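Local coordinates for type II toxin-antitoxin system RelE/ParE family toxin (Pyrococcus horikoshii, PDB 1WMI), which probably acts as the toxin of a type II toxin-antitoxin pair, a RelE-like protein expected to block translation unless its antitoxin is bound, at residues A21-R24 with R25-F29. Numbering follows the deposited sequence.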
loop_
_atom_site.group_PDB
_atom_site.type_symbol
_atom_site.label_atom_id
_atom_site.label_comp_id
_atom_site.label_asym_id
_atom_site.label_seq_id
_atom_site.Cartn_x
_atom_site.Cartn_y
_atom_site.Cartn_z
ATOM N N ALA A 21 -22.826 3.431 -4.172
ATOM C CA ALA A 21 -21.794 3.795 -3.205
ATOM C C ALA A 21 -20.373 3.771 -3.760
ATOM O O ALA A 21 -19.616 4.723 -3.567
ATOM C CB ALA A 21 -21.877 2.874 -1.991
ATOM N N HIS A 22 -20.002 2.682 -4.428
ATOM C CA HIS A 22 -18.661 2.554 -4.994
ATOM C C HIS A 22 -18.393 3.602 -6.071
ATOM O O HIS A 22 -17.282 4.127 -6.189
ATOM C CB HIS A 22 -18.468 1.160 -5.587
ATOM C CG HIS A 22 -18.404 0.069 -4.561
ATOM N ND1 HIS A 22 -19.454 -0.211 -3.710
ATOM C CD2 HIS A 22 -17.421 -0.803 -4.257
ATOM C CE1 HIS A 22 -19.112 -1.219 -2.925
ATOM N NE2 HIS A 22 -17.889 -1.597 -3.232
ATOM N N TYR A 23 -19.412 3.891 -6.863
ATOM C CA TYR A 23 -19.287 4.873 -7.923
ATOM C C TYR A 23 -18.991 6.236 -7.318
ATOM O O TYR A 23 -18.144 6.977 -7.812
ATOM C CB TYR A 23 -20.581 4.940 -8.722
ATOM C CG TYR A 23 -20.540 5.944 -9.835
ATOM C CD1 TYR A 23 -19.661 5.786 -10.900
ATOM C CD2 TYR A 23 -21.388 7.051 -9.831
ATOM C CE1 TYR A 23 -19.621 6.703 -11.935
ATOM C CE2 TYR A 23 -21.353 7.975 -10.862
ATOM C CZ TYR A 23 -20.467 7.789 -11.914
ATOM O OH TYR A 23 -20.426 8.689 -12.950
ATOM N N ARG A 24 -19.699 6.556 -6.241
ATOM C CA ARG A 24 -19.535 7.823 -5.538
ATOM C C ARG A 24 -18.081 7.993 -5.088
ATOM O O ARG A 24 -17.501 9.077 -5.200
ATOM C CB ARG A 24 -20.480 7.842 -4.336
ATOM C CG ARG A 24 -20.679 9.189 -3.672
ATOM C CD ARG A 24 -21.760 9.072 -2.611
ATOM N NE ARG A 24 -23.081 8.825 -3.187
ATOM C CZ ARG A 24 -23.894 7.840 -2.815
ATOM N NH1 ARG A 24 -25.079 7.707 -3.394
ATOM N NH2 ARG A 24 -23.518 6.977 -1.876
ATOM N N ARG A 25 -17.498 6.903 -4.605
ATOM C CA ARG A 25 -16.118 6.884 -4.123
ATOM C C ARG A 25 -15.153 7.164 -5.277
ATOM O O ARG A 25 -14.128 7.841 -5.114
ATOM C CB ARG A 25 -15.814 5.511 -3.504
ATOM C CG ARG A 25 -14.795 5.522 -2.362
ATOM C CD ARG A 25 -14.522 4.100 -1.880
ATOM N NE ARG A 25 -15.761 3.376 -1.594
ATOM C CZ ARG A 25 -16.433 3.447 -0.450
ATOM N NH1 ARG A 25 -17.558 2.756 -0.289
ATOM N NH2 ARG A 25 -15.971 4.191 0.542
ATOM N N PHE A 26 -15.493 6.640 -6.450
ATOM C CA PHE A 26 -14.661 6.842 -7.624
ATOM C C PHE A 26 -14.636 8.320 -7.985
ATOM O O PHE A 26 -13.581 8.866 -8.310
ATOM C CB PHE A 26 -15.183 6.015 -8.804
ATOM C CG PHE A 26 -14.395 6.208 -10.065
ATOM C CD1 PHE A 26 -14.723 7.218 -10.963
ATOM C CD2 PHE A 26 -13.297 5.407 -10.336
ATOM C CE1 PHE A 26 -13.957 7.421 -12.119
ATOM C CE2 PHE A 26 -12.532 5.605 -11.481
ATOM C CZ PHE A 26 -12.861 6.610 -12.372
ATOM N N LEU A 27 -15.800 8.959 -7.927
ATOM C CA LEU A 27 -15.895 10.376 -8.237
ATOM C C LEU A 27 -15.081 11.199 -7.236
ATOM O O LEU A 27 -14.501 12.218 -7.608
ATOM C CB LEU A 27 -17.356 10.835 -8.230
ATOM C CG LEU A 27 -18.301 10.275 -9.304
ATOM C CD1 LEU A 27 -19.638 10.986 -9.215
ATOM C CD2 LEU A 27 -17.709 10.484 -10.691
ATOM N N GLU A 28 -15.036 10.766 -5.973
ATOM C CA GLU A 28 -14.257 11.509 -4.985
ATOM C C GLU A 28 -12.786 11.344 -5.324
ATOM O O GLU A 28 -11.998 12.283 -5.204
ATOM C CB GLU A 28 -14.496 11.014 -3.556
ATOM C CG GLU A 28 -13.715 11.858 -2.549
ATOM C CD GLU A 28 -13.609 11.242 -1.172
ATOM O OE1 GLU A 28 -13.037 10.135 -1.046
ATOM O OE2 GLU A 28 -14.090 11.875 -0.213
ATOM N N PHE A 29 -12.424 10.137 -5.752
ATOM C CA PHE A 29 -11.053 9.839 -6.137
ATOM C C PHE A 29 -10.696 10.758 -7.302
ATOM O O PHE A 29 -9.608 11.314 -7.340
ATOM C CB PHE A 29 -10.935 8.368 -6.540
ATOM C CG PHE A 29 -9.551 7.948 -6.943
ATOM C CD1 PHE A 29 -8.463 8.174 -6.104
ATOM C CD2 PHE A 29 -9.344 7.269 -8.141
ATOM C CE1 PHE A 29 -7.194 7.728 -6.445
ATOM C CE2 PHE A 29 -8.077 6.817 -8.491
ATOM C CZ PHE A 29 -7.002 7.048 -7.641
#
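Y23 and L27, one turn apart on helix 20-33, form the tightly packed side of this stretch. L27 CG stands over one face of the phenol near its rim, 4.1 Å above the ring plane, and the two methyls follow the CE2-CZ-OH side. L27 CD1 comes to 3.8 Å from Y23 CE2, while L27 CD2 sits 4.0 Å from Y23 OH. Different first torsions bring the two together: Y23 swings its ring anti to the backbone N (chi1 180°), whereas L27 sets CG beside its own N (chi1 -66°), which leans the branch back over the ring. The Y23 hydroxyl is hydrogen-bonded to the backbone of the chain of another protein. In the backbone, L27 N donates to Y23 O in the carbonyl plane at 3.1 Å; R25 N to A21 O, F26 N to H22 O and E28 N to R24 O have donors tilted about 20° from it. The other flank is looser: exposed E28 touches the preceding turn only through CB, 3.9 Å from R24 O, and R25 NH1 stays 4.9 Å from ND1 of H22, itself tethered through NE2 to D63. Such i to i+4 contacts mark an alpha-helix, here amphipathic, with F26 and F29 buried and R24 and E28 exposed, in a RelE/ParE-type alpha/beta toxin, with Y23, R24, F26 and L27 also meeting that other protein.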